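Local coordinates for protein fructose-bisphosphatase (Pyrococcus horikoshii, PDB 1VDW) that probably hydrolyses fructose 1,6-bisphosphate to fructose 6-phosphate and phosphate with the help of magnesium, as a homodimer of the inositol monophosphatase superfamily, at residues V45-A50 and D84-S89; N64-E69 and R198-A203. One frame throughout, in Å; residues are numbered along the deposited sequence. Where two conformers were deposited one is given.

After helix 3-20 and two short strands the chain enters helix 45-60, then strand 64-67. It returns at 84-89 to the start of that helix. This is contact 1, which closes a loop with 33 residues between its segments. Strand 64-67 waits much longer for its partner: contact 2 closes when 198-203 arrives, 128 residues later. The segments alternate along the chain, so the two loops cross. Contact 1 ties the start of helix 45-60 to the corner that follows strand 79-84. Contact 2 ties the eight-stranded sheet to helix 199-211, which also packs on strand 234-239 of the five-stranded sheet. They meet at the predicted magnesium site, where D84 OD2 lies 3.3 Å from D201 OD1.

Contact 1 of 2, residues V45-A50 and D84-S89; sequences VVDKVA and DPLDGS. With EDO (1,2-ethanediol), chain C.
L86 packs on V46 and A50 where the first turns of helix 45-60 face 84-89. The sequence DPLDGS forms the core of the metal-binding signature of the inositol monophosphatase family, and D84, L86 and D87 are predicted magnesium ligands. The L86 side chain starts with CB against A50 CB, 3.9 Å away. CG lies anti to the backbone N (chi1 178°), which sends the branch along the helix toward V46. At the tip, CD2 comes within 3.6 Å of V46 CG2 and also touches V46 CG1. The two side chains cross at about a right angle, and F17 of helix 3-20 also packs on L86. One residue earlier, P85 CB lies 4.0 Å from A50 CB, so two successive residues pack on A50.

The polar side of the contact rests on D47. S89 OG donates to D47 OD1 at 2.7 Å and is taken by the syn lone pair. D47 OD2 is held by the backbone N of K44, so both carboxylate oxygens have partners. D87 CB points away from helix 45-60, and D87 OD1 accepts a bond from an ethanediol, probably a crystallisation additive. A water links the two segments further, donating to D47 OD1 at 2.8 Å and to L86 O at 2.9 Å.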
loop_
_atom_site.group_PDB
_atom_site.type_symbol
_atom_site.label_atom_id
_atom_site.label_comp_id
_atom_site.label_asym_id
_atom_site.label_seq_id
_atom_site.Cartn_x
_atom_site.Cartn_y
_atom_site.Cartn_z
ATOM N N VAL A 45 13.412 1.977 17.375
ATOM C CA VAL A 45 14.743 1.532 16.981
ATOM C C VAL A 45 15.044 1.754 15.502
ATOM O O VAL A 45 16.046 2.375 15.162
ATOM C CB VAL A 45 14.961 0.036 17.317
ATOM C CG1 VAL A 45 16.256 -0.462 16.685
ATOM C CG2 VAL A 45 15.015 -0.154 18.828
ATOM N N VAL A 46 14.174 1.274 14.620
ATOM C CA VAL A 46 14.422 1.431 13.192
ATOM C C VAL A 46 14.556 2.896 12.755
ATOM O O VAL A 46 15.356 3.207 11.873
ATOM C CB VAL A 46 13.326 0.730 12.349
ATOM C CG1 VAL A 46 11.998 1.454 12.488
ATOM C CG2 VAL A 46 13.766 0.657 10.897
ATOM N N ASP A 47 13.789 3.791 13.368
ATOM C CA ASP A 47 13.866 5.212 13.023
ATOM C C ASP A 47 15.239 5.773 13.378
ATOM O O ASP A 47 15.852 6.500 12.595
ATOM C CB ASP A 47 12.813 6.021 13.782
ATOM C CG ASP A 47 11.410 5.535 13.530
ATOM O OD1 ASP A 47 11.039 5.398 12.347
ATOM O OD2 ASP A 47 10.681 5.305 14.515
ATOM N N LYS A 48 15.709 5.429 14.573
ATOM C CA LYS A 48 16.996 5.908 15.056
ATOM C C LYS A 48 18.155 5.347 14.249
ATOM O O LYS A 48 19.106 6.068 13.939
ATOM C CB LYS A 48 17.168 5.550 16.534
ATOM C CG LYS A 48 18.465 6.067 17.149
ATOM C CD LYS A 48 18.589 7.580 17.020
ATOM C CE LYS A 48 17.467 8.303 17.749
ATOM N NZ LYS A 48 17.642 9.784 17.699
ATOM N N VAL A 49 18.089 4.064 13.915
ATOM C CA VAL A 49 19.152 3.459 13.131
ATOM C C VAL A 49 19.195 4.117 11.757
ATOM O O VAL A 49 20.267 4.442 11.251
ATOM C CB VAL A 49 18.949 1.936 12.966
ATOM C CG1 VAL A 49 20.014 1.367 12.041
ATOM C CG2 VAL A 49 19.016 1.253 14.330
ATOM N N ALA A 50 18.025 4.327 11.161
ATOM C CA ALA A 50 17.956 4.955 9.848
ATOM C C ALA A 50 18.529 6.365 9.921
ATOM O O ALA A 50 19.247 6.806 9.023
ATOM C CB ALA A 50 16.510 4.998 9.362
ATOM N N ASP A 84 14.383 12.459 4.710
ATOM C CA ASP A 84 13.509 11.648 5.540
ATOM C C ASP A 84 14.235 10.303 5.511
ATOM O O ASP A 84 14.163 9.569 4.525
ATOM C CB ASP A 84 12.111 11.495 4.937
ATOM C CG ASP A 84 11.164 10.747 5.862
ATOM O OD1 ASP A 84 11.648 10.200 6.878
ATOM O OD2 ASP A 84 9.944 10.701 5.584
ATOM N N PRO A 85 14.969 9.974 6.584
ATOM C CA PRO A 85 15.726 8.721 6.692
ATOM C C PRO A 85 14.894 7.462 6.470
ATOM O O PRO A 85 15.381 6.460 5.947
ATOM C CB PRO A 85 16.300 8.788 8.106
ATOM C CG PRO A 85 16.446 10.257 8.343
ATOM C CD PRO A 85 15.158 10.805 7.788
ATOM N N LEU A 86 13.641 7.510 6.899
ATOM C CA LEU A 86 12.749 6.375 6.727
ATOM C C LEU A 86 11.306 6.825 6.705
ATOM O O LEU A 86 10.710 7.120 7.742
ATOM C CB LEU A 86 12.936 5.337 7.841
ATOM C CG LEU A 86 11.991 4.126 7.775
ATOM C CD1 LEU A 86 12.309 3.277 6.552
ATOM C CD2 LEU A 86 12.125 3.300 9.051
ATOM N N ASP A 87 10.766 6.910 5.499
ATOM C CA ASP A 87 9.373 7.271 5.307
ATOM C C ASP A 87 8.631 5.945 5.377
ATOM O O ASP A 87 9.045 4.973 4.759
ATOM C CB ASP A 87 9.171 7.906 3.935
ATOM C CG ASP A 87 7.783 8.488 3.764
ATOM O OD1 ASP A 87 6.954 8.336 4.686
ATOM O OD2 ASP A 87 7.522 9.097 2.712
ATOM N N GLY A 88 7.549 5.892 6.144
ATOM C CA GLY A 88 6.794 4.655 6.261
ATOM C C GLY A 88 7.186 3.832 7.473
ATOM O O GLY A 88 7.172 2.606 7.430
ATOM N N SER A 89 7.515 4.511 8.570
ATOM C CA SER A 89 7.923 3.848 9.805
ATOM C C SER A 89 6.886 2.852 10.330
ATOM O O SER A 89 7.218 1.703 10.631
ATOM C CB SER A 89 8.219 4.889 10.888
ATOM O OG SER A 89 8.642 4.258 12.085
HETATM C C1 EDO C . 4.496 11.151 6.615
HETATM O O1 EDO C . 5.197 10.206 7.418
HETATM C C2 EDO C . 4.962 11.017 5.154
HETATM O O2 EDO C . 4.692 9.691 4.663
HETATM O O HOH W 1 11.664 7.333 10.495
HETATM O O HOH W 2 18.232 5.362 6.398
#

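Contact 2 of 2, residues N64-E69 and R198-A203; sequences NVVSEE and RPTDIA
S67 and T200 bring their CA atoms to 6.0 Å where strand 64-67 ends beside the first turn of helix 199-211. Here the chain supplies two predicted magnesium ligands of the inositol monophosphatase fold, E68 just after the strand and D201 on the helix. T200 carries the apolar part. Its CG2 lies 3.6 Å from V66 O and 3.8 Å from V66 CG1, and the same methyl packs against the backbone at S67 and E68. T200 also touches V82 of the neighbouring strand 79-84.

E68 reaches past T200 fully extended, its CG pointing opposite the main-chain nitrogen (chi1 -177°). Its OE1 forms a salt bridge to R198 NH1 at 2.9 Å. The carboxylate and guanidinium planes are 61° apart, so the meeting is not flat. R198 bends at chi2 and chi3, and E68 CG lies over one face of its guanidinium, offset toward the rim. With an alanine in place of E68, R198 NH1 would probably lose its carboxylate mate and the metal site one of its predicted ligands.

D201 also holds the helix start: R198 N donates to D201 OD2 at 2.9 Å, meeting its anti side. D201 OD1 faces E68 OE2 at 4.1 Å, a like-charged pair that a metal ion would be expected to stabilise. A water lies 2.6 Å from D201 OD1 and 2.7 Å from T200 OG1.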
loop_
_atom_site.group_PDB
_atom_site.type_symbol
_atom_site.label_atom_id
_atom_site.label_comp_id
_atom_site.label_asym_id
_atom_site.label_seq_id
_atom_site.Cartn_x
_atom_site.Cartn_y
_atom_site.Cartn_z
ATOM N N ASN A 64 24.696 21.432 4.922
ATOM C CA ASN A 64 23.616 21.749 5.849
ATOM C C ASN A 64 22.628 20.595 5.759
ATOM O O ASN A 64 22.449 20.012 4.690
ATOM C CB ASN A 64 22.918 23.055 5.460
ATOM C CG ASN A 64 23.882 24.219 5.330
ATOM O OD1 ASN A 64 24.770 24.403 6.164
ATOM N ND2 ASN A 64 23.704 25.017 4.284
ATOM N N VAL A 65 21.992 20.259 6.874
ATOM C CA VAL A 65 21.046 19.155 6.885
ATOM C C VAL A 65 19.731 19.518 7.547
ATOM O O VAL A 65 19.703 20.153 8.602
ATOM C CB VAL A 65 21.628 17.932 7.622
ATOM C CG1 VAL A 65 20.682 16.746 7.492
ATOM C CG2 VAL A 65 22.995 17.589 7.059
ATOM N N VAL A 66 18.638 19.106 6.917
ATOM C CA VAL A 66 17.309 19.352 7.449
ATOM C C VAL A 66 16.593 18.012 7.539
ATOM O O VAL A 66 16.413 17.326 6.533
ATOM C CB VAL A 66 16.491 20.299 6.542
ATOM C CG1 VAL A 66 15.132 20.576 7.174
ATOM C CG2 VAL A 66 17.247 21.602 6.330
ATOM N N SER A 67 16.222 17.628 8.753
ATOM C CA SER A 67 15.507 16.379 8.982
ATOM C C SER A 67 14.523 16.675 10.110
ATOM O O SER A 67 14.825 17.454 11.013
ATOM C CB SER A 67 16.479 15.267 9.384
ATOM O OG SER A 67 15.894 13.987 9.204
ATOM N N GLU A 68 13.349 16.057 10.057
ATOM C CA GLU A 68 12.317 16.303 11.059
ATOM C C GLU A 68 12.742 16.168 12.518
ATOM O O GLU A 68 12.502 17.073 13.320
ATOM C CB GLU A 68 11.109 15.398 10.796
ATOM C CG GLU A 68 9.946 15.643 11.749
ATOM C CD GLU A 68 8.664 14.961 11.306
ATOM O OE1 GLU A 68 7.661 15.047 12.047
ATOM O OE2 GLU A 68 8.657 14.345 10.219
ATOM N N GLU A 69 13.376 15.053 12.863
ATOM C CA GLU A 69 13.790 14.816 14.242
ATOM C C GLU A 69 15.003 15.612 14.722
ATOM O O GLU A 69 15.112 15.923 15.909
ATOM C CB GLU A 69 14.043 13.323 14.458
ATOM C CG GLU A 69 12.825 12.452 14.189
ATOM C CD GLU A 69 11.608 12.885 14.989
ATOM O OE1 GLU A 69 11.686 12.904 16.235
ATOM O OE2 GLU A 69 10.572 13.208 14.368
ATOM N N ARG A 198 5.526 17.514 6.448
ATOM C CA ARG A 198 6.598 18.479 6.665
ATOM C C ARG A 198 7.392 18.547 5.364
ATOM O O ARG A 198 7.311 17.637 4.537
ATOM C CB ARG A 198 7.512 18.018 7.802
ATOM C CG ARG A 198 6.781 17.740 9.105
ATOM C CD ARG A 198 6.164 19.004 9.678
ATOM N NE ARG A 198 6.864 19.457 10.876
ATOM C CZ ARG A 198 6.893 18.786 12.024
ATOM N NH1 ARG A 198 6.255 17.628 12.136
ATOM N NH2 ARG A 198 7.558 19.273 13.063
ATOM N N PRO A 199 8.166 19.624 5.156
ATOM C CA PRO A 199 8.950 19.733 3.922
ATOM C C PRO A 199 9.881 18.533 3.729
ATOM O O PRO A 199 10.137 18.106 2.603
ATOM C CB PRO A 199 9.717 21.038 4.121
ATOM C CG PRO A 199 8.766 21.855 4.941
ATOM C CD PRO A 199 8.284 20.853 5.963
ATOM N N THR A 200 10.378 17.993 4.836
ATOM C CA THR A 200 11.275 16.843 4.797
ATOM C C THR A 200 10.601 15.598 4.214
ATOM O O THR A 200 11.266 14.740 3.622
ATOM C CB THR A 200 11.806 16.515 6.209
ATOM O OG1 THR A 200 10.711 16.460 7.134
ATOM C CG2 THR A 200 12.790 17.585 6.666
ATOM N N ASP A 201 9.284 15.503 4.377
ATOM C CA ASP A 201 8.534 14.360 3.863
ATOM C C ASP A 201 8.369 14.394 2.353
ATOM O O ASP A 201 8.403 13.358 1.686
ATOM C CB ASP A 201 7.116 14.317 4.446
ATOM C CG ASP A 201 7.088 14.053 5.930
ATOM O OD1 ASP A 201 7.840 13.175 6.401
ATOM O OD2 ASP A 201 6.283 14.712 6.627
ATOM N N ILE A 202 8.199 15.595 1.814
ATOM C CA ILE A 202 7.916 15.749 0.397
ATOM C C ILE A 202 8.977 16.302 -0.536
ATOM O O ILE A 202 8.801 16.256 -1.748
ATOM C CB ILE A 202 6.667 16.637 0.206
ATOM C CG1 ILE A 202 6.955 18.050 0.723
ATOM C CG2 ILE A 202 5.483 16.042 0.960
ATOM C CD1 ILE A 202 5.878 19.062 0.387
ATOM N N ALA A 203 10.070 16.820 0.006
ATOM C CA ALA A 203 11.088 17.432 -0.835
ATOM C C ALA A 203 11.528 16.620 -2.048
ATOM O O ALA A 203 11.422 17.083 -3.181
ATOM C CB ALA A 203 12.298 17.814 0.011
HETATM O O HOH W 3 10.204 13.796 7.385
#